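Local coordinates for GTP cyclohydrolase 1 type 2 homolog (Escherichia coli, Escherichia coli O157:H7, PDB 1NMO), which binds two metal ions per subunit within a toroidal hexamer and may take part in degrading radiation-damaged nucleotides, at residues W170-G175 with H216-G221; A189-E194 with Y211-H216. All blocks are in the same frame, centred on the assembly; numbering follows the deposited sequence.

Interaction 1 of 2, residues W170-G175 with H216-G221. With FE (Fe (III) ion), chain H; FE (Fe (III) ion), chain G.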
loop_
_atom_site.group_PDB
_atom_site.type_symbol
_atom_site.label_atom_id
_atom_site.label_comp_id
_atom_site.label_asym_id
_atom_site.label_seq_id
_atom_site.Cartn_x
_atom_site.Cartn_y
_atom_site.Cartn_z
ATOM N N TRP A 170 -0.805 -32.701 17.604
ATOM C CA TRP A 170 -0.400 -31.988 16.428
ATOM C C TRP A 170 0.056 -32.956 15.402
ATOM O O TRP A 170 0.300 -34.118 15.741
ATOM C CB TRP A 170 0.751 -31.065 16.798
ATOM C CG TRP A 170 2.015 -31.746 17.300
ATOM C CD1 TRP A 170 3.098 -32.117 16.571
ATOM C CD2 TRP A 170 2.291 -32.167 18.661
ATOM N NE1 TRP A 170 4.034 -32.747 17.377
ATOM C CE2 TRP A 170 3.568 -32.787 18.659
ATOM C CE3 TRP A 170 1.571 -32.079 19.884
ATOM C CZ2 TRP A 170 4.154 -33.308 19.830
ATOM C CZ3 TRP A 170 2.147 -32.608 21.068
ATOM C CH2 TRP A 170 3.417 -33.208 21.023
ATOM N N CYS A 171 0.162 -32.508 14.155
ATOM C CA CYS A 171 0.717 -33.355 13.089
ATOM C C CYS A 171 1.283 -32.317 12.153
ATOM O O CYS A 171 0.526 -31.484 11.740
ATOM C CB CYS A 171 -0.350 -34.184 12.339
ATOM S SG CYS A 171 0.446 -35.213 11.028
ATOM N N THR A 172 2.581 -32.321 11.832
ATOM C CA THR A 172 3.069 -31.305 10.940
ATOM C C THR A 172 2.574 -31.527 9.441
ATOM O O THR A 172 2.143 -32.595 9.062
ATOM C CB THR A 172 4.609 -31.288 10.894
ATOM O OG1 THR A 172 5.034 -32.506 10.259
ATOM C CG2 THR A 172 5.253 -31.070 12.306
ATOM N N GLY A 173 2.597 -30.489 8.607
ATOM C CA GLY A 173 2.222 -30.702 7.223
ATOM C C GLY A 173 0.760 -30.717 6.945
ATOM O O GLY A 173 0.007 -29.918 7.518
ATOM N N GLY A 174 0.329 -31.596 6.051
ATOM C CA GLY A 174 -1.103 -31.649 5.775
ATOM C C GLY A 174 -1.805 -32.623 6.717
ATOM O O GLY A 174 -2.373 -33.614 6.235
ATOM N N GLY A 175 -1.728 -32.385 8.043
ATOM C CA GLY A 175 -2.369 -33.270 8.998
ATOM C C GLY A 175 -3.751 -32.838 9.459
ATOM O O GLY A 175 -4.271 -33.385 10.410
ATOM N N HIS A 216 5.058 -25.810 4.865
ATOM C CA HIS A 216 6.526 -25.633 4.864
ATOM C C HIS A 216 7.082 -25.160 6.246
ATOM O O HIS A 216 8.133 -25.663 6.726
ATOM C CB HIS A 216 6.913 -24.587 3.857
ATOM C CG HIS A 216 8.369 -24.277 3.874
ATOM N ND1 HIS A 216 9.281 -24.915 3.039
ATOM C CD2 HIS A 216 9.072 -23.365 4.593
ATOM C CE1 HIS A 216 10.485 -24.399 3.243
ATOM N NE2 HIS A 216 10.386 -23.457 4.177
ATOM N N ALA A 217 6.403 -24.179 6.850
ATOM C CA ALA A 217 6.773 -23.626 8.138
ATOM C C ALA A 217 6.948 -24.711 9.230
ATOM O O ALA A 217 7.890 -24.661 10.017
ATOM C CB ALA A 217 5.690 -22.568 8.559
ATOM N N THR A 218 6.101 -25.734 9.227
ATOM C CA THR A 218 6.182 -26.789 10.205
ATOM C C THR A 218 7.057 -28.000 9.863
ATOM O O THR A 218 7.291 -28.880 10.756
ATOM C CB THR A 218 4.757 -27.275 10.596
ATOM O OG1 THR A 218 4.082 -27.816 9.429
ATOM C CG2 THR A 218 3.914 -26.040 11.165
ATOM N N GLU A 219 7.611 -28.035 8.634
ATOM C CA GLU A 219 8.428 -29.179 8.238
ATOM C C GLU A 219 9.863 -28.814 7.857
ATOM O O GLU A 219 10.486 -29.369 6.902
ATOM C CB GLU A 219 7.714 -30.000 7.146
ATOM C CG GLU A 219 6.407 -30.534 7.750
ATOM C CD GLU A 219 5.811 -31.639 6.948
ATOM O OE1 GLU A 219 6.143 -31.701 5.719
ATOM O OE2 GLU A 219 5.022 -32.430 7.526
ATOM N N ARG A 220 10.353 -27.815 8.592
ATOM C CA ARG A 220 11.728 -27.472 8.462
ATOM C C ARG A 220 12.375 -28.238 9.664
ATOM O O ARG A 220 13.502 -28.712 9.572
ATOM C CB ARG A 220 11.904 -25.986 8.646
ATOM C CG ARG A 220 11.476 -25.163 7.490
ATOM C CD ARG A 220 11.545 -23.710 7.935
ATOM N NE ARG A 220 10.475 -23.430 8.923
ATOM C CZ ARG A 220 10.204 -22.215 9.398
ATOM N NH1 ARG A 220 10.914 -21.162 9.000
ATOM N NH2 ARG A 220 9.207 -22.054 10.241
ATOM N N GLY A 221 11.647 -28.418 10.769
ATOM C CA GLY A 221 12.331 -29.041 11.910
ATOM C C GLY A 221 13.142 -30.310 11.678
ATOM O O GLY A 221 14.320 -30.364 12.032
HETATM FE FE FE H . 5.195 -34.500 6.572
HETATM FE FE FE G . 4.812 -32.593 4.074
HETATM O O HOH W 1 3.134 -34.958 7.656
#

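Interaction 2 of 2, residues A189-E194 with Y211-H216. With FE (Fe (III) ion), chain G.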
loop_
_atom_site.group_PDB
_atom_site.type_symbol
_atom_site.label_atom_id
_atom_site.label_comp_id
_atom_site.label_asym_id
_atom_site.label_seq_id
_atom_site.Cartn_x
_atom_site.Cartn_y
_atom_site.Cartn_z
ATOM N N ALA A 189 -6.093 -28.035 22.170
ATOM C CA ALA A 189 -5.719 -27.451 20.873
ATOM C C ALA A 189 -5.113 -28.503 19.947
ATOM O O ALA A 189 -4.566 -29.538 20.436
ATOM C CB ALA A 189 -4.771 -26.334 21.094
ATOM N N PHE A 190 -5.261 -28.286 18.633
ATOM C CA PHE A 190 -4.679 -29.205 17.594
ATOM C C PHE A 190 -3.974 -28.278 16.664
ATOM O O PHE A 190 -4.549 -27.250 16.258
ATOM C CB PHE A 190 -5.751 -30.007 16.818
ATOM C CG PHE A 190 -5.182 -30.861 15.722
ATOM C CD1 PHE A 190 -4.319 -31.917 16.003
ATOM C CD2 PHE A 190 -5.513 -30.615 14.367
ATOM C CE1 PHE A 190 -3.778 -32.747 14.973
ATOM C CE2 PHE A 190 -5.001 -31.412 13.348
ATOM C CZ PHE A 190 -4.112 -32.505 13.648
ATOM N N ILE A 191 -2.727 -28.603 16.328
ATOM C CA ILE A 191 -1.880 -27.777 15.468
ATOM C C ILE A 191 -1.431 -28.555 14.258
ATOM O O ILE A 191 -0.951 -29.691 14.423
ATOM C CB ILE A 191 -0.552 -27.393 16.198
ATOM C CG1 ILE A 191 -0.874 -26.776 17.518
ATOM C CG2 ILE A 191 0.315 -26.373 15.347
ATOM C CD1 ILE A 191 0.348 -26.535 18.324
ATOM N N THR A 192 -1.562 -28.044 13.033
ATOM C CA THR A 192 -1.008 -28.897 11.969
ATOM C C THR A 192 -0.477 -27.915 10.964
ATOM O O THR A 192 -0.222 -26.785 11.339
ATOM C CB THR A 192 -2.047 -29.807 11.397
ATOM O OG1 THR A 192 -1.433 -30.603 10.371
ATOM C CG2 THR A 192 -3.192 -29.003 10.761
ATOM N N GLY A 193 -0.300 -28.278 9.700
ATOM C CA GLY A 193 0.237 -27.255 8.787
ATOM C C GLY A 193 -0.812 -26.571 7.905
ATOM O O GLY A 193 -0.884 -25.362 7.787
ATOM N N GLU A 194 -1.645 -27.376 7.276
ATOM C CA GLU A 194 -2.652 -26.858 6.367
ATOM C C GLU A 194 -4.038 -26.913 6.992
ATOM O O GLU A 194 -4.222 -27.446 8.100
ATOM C CB GLU A 194 -2.645 -27.695 5.099
ATOM C CG GLU A 194 -1.318 -28.033 4.579
ATOM C CD GLU A 194 -1.420 -28.475 3.126
ATOM O OE1 GLU A 194 -2.589 -28.613 2.689
ATOM O OE2 GLU A 194 -0.362 -28.684 2.415
ATOM N N TYR A 211 -4.988 -24.431 14.866
ATOM C CA TYR A 211 -3.947 -23.583 14.263
ATOM C C TYR A 211 -3.479 -24.285 12.987
ATOM O O TYR A 211 -3.180 -25.494 13.040
ATOM C CB TYR A 211 -2.689 -23.477 15.160
ATOM C CG TYR A 211 -3.011 -22.916 16.496
ATOM C CD1 TYR A 211 -3.605 -23.684 17.455
ATOM C CD2 TYR A 211 -2.871 -21.547 16.719
ATOM C CE1 TYR A 211 -4.099 -23.082 18.630
ATOM C CE2 TYR A 211 -3.319 -20.941 17.859
ATOM C CZ TYR A 211 -3.948 -21.703 18.825
ATOM O OH TYR A 211 -4.437 -21.034 19.973
ATOM N N ALA A 212 -3.409 -23.546 11.857
ATOM C CA ALA A 212 -2.918 -24.144 10.600
ATOM C C ALA A 212 -1.654 -23.331 10.564
ATOM O O ALA A 212 -1.702 -22.164 10.190
ATOM C CB ALA A 212 -3.825 -23.793 9.457
ATOM N N ALA A 213 -0.519 -23.908 10.981
ATOM C CA ALA A 213 0.691 -23.104 11.127
ATOM C C ALA A 213 1.569 -23.035 9.937
ATOM O O ALA A 213 2.665 -22.463 10.032
ATOM C CB ALA A 213 1.479 -23.567 12.311
ATOM N N GLY A 214 1.096 -23.604 8.817
ATOM C CA GLY A 214 1.877 -23.598 7.589
ATOM C C GLY A 214 2.491 -24.938 7.262
ATOM O O GLY A 214 3.086 -25.559 8.123
ATOM N N HIS A 215 2.406 -25.395 6.017
ATOM C CA HIS A 215 2.994 -26.695 5.686
ATOM C C HIS A 215 4.512 -26.672 5.714
ATOM O O HIS A 215 5.200 -27.482 6.419
ATOM C CB HIS A 215 2.564 -27.177 4.307
ATOM C CG HIS A 215 2.883 -28.617 4.085
ATOM N ND1 HIS A 215 1.962 -29.532 3.604
ATOM C CD2 HIS A 215 4.045 -29.292 4.215
ATOM C CE1 HIS A 215 2.549 -30.705 3.425
ATOM N NE2 HIS A 215 3.816 -30.584 3.794
ATOM N N HIS A 216 5.058 -25.810 4.865
ATOM C CA HIS A 216 6.526 -25.633 4.864
ATOM C C HIS A 216 7.082 -25.160 6.246
ATOM O O HIS A 216 8.133 -25.663 6.726
ATOM C CB HIS A 216 6.913 -24.587 3.857
ATOM C CG HIS A 216 8.369 -24.277 3.874
ATOM N ND1 HIS A 216 9.281 -24.915 3.039
ATOM C CD2 HIS A 216 9.072 -23.365 4.593
ATOM C CE1 HIS A 216 10.485 -24.399 3.243
ATOM N NE2 HIS A 216 10.386 -23.457 4.177
HETATM FE FE FE G . 4.812 -32.593 4.074
#

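Interaction 1 of 2, residues W170-G175 with H216-G221
Glu219 reaches from just after the short helix 215-218 to Thr172, in the loop after strand 165-170, and on to the dinuclear iron site of this NIF3-family protein. From CB, chi1 of -62° sets CG anti to the carbonyl carbon, and the chain then runs extended to the carboxylate. CG crosses the threonine at a slant, 3.5 Å from Thr172 OG1. At the tip the carboxylate divides between the two metals: OE1 binds one iron, which His64 and His215 also hold, while OE2 binds the other at 2.3 Å, together with His63, Asp101 and a water.

OE2 is also gripped by Thr172, whose OG1 donates to its anti lone pair over 2.7 Å. This second-shell bond probably helps fix the rotation of the bridging carboxylate. The methyl CG2 of Thr172 turns instead to the backbone, 3.4 Å from Thr218 O. Beside it, Gly173 N donates to Thr218 OG1 in a fairly straight bond (162°), although the stronger polar partner of that hydroxyl is Gly214 O, one turn back. The loop also touches the site through the iron-bound water, which donates a hydrogen bond to Thr172 O at 2.9 Å.

Interaction 2 of 2, residues A189-E194 with Y211-H216
The Tyr211 ring has Ala189 CB at its edge, 4.1 Å from CE1, and Phe190 O near its plane as well; Ile191 CG1 approaches CD1 obliquely. Away from this strand pair, Trp156 stacks with the ring and Gly139 O bonds its hydroxyl. The second flat group, the His215 imidazole, meets Glu194, a second-shell residue, at its edge: ND1 donates to OE2 over 2.7 Å. The carboxylate plane is turned 59° from the ring, and the nitrogen meets OE2 on its anti side, somewhat out of the carboxylate plane. The ring of His64 also meets that of His215, with the planes at about 55°. With CG anti to the backbone N (chi1 -167°), His215 directs its far nitrogen, NE2, to an iron at 2.3 Å.

Strands 189-192 and 209-212 are the parallel neighbours of a beta-alpha-beta unit whose crossover helix is 197-205. Tyr211 N donates to Phe190 O, and Tyr211 O accepts from Thr192 N at 3.0 Å. Where the strands end, Ala213 N donates to Thr192 O, and past them Gly214 N donates to Gly193 O at 2.8 Å. Glu194 OE2 also accepts from the backbone N of Glu197 of a second subunit.

How the interactions relate
From the N terminus, the chain first supplies His63, His64 and Asp101 to the metals, then reaches 170-175, the first segment of interaction 1, as it leaves strand 165-170. It continues through helix 179-185 to strand 189-192, crosses by helix 197-205 and returns along strand 209-212, where interaction 2 closes the inner loop. A few residues later, 216-221 closes the outer loop against 170-175. Interaction 2 is therefore nested within interaction 1, and the two share His216. They also touch directly: Cys171 N, just past strand 165-170, probably bonds Ile191 O of strand 189-192. Together they tie three consecutive parallel strands of the six-stranded sheet to helix 215-218 and the iron site.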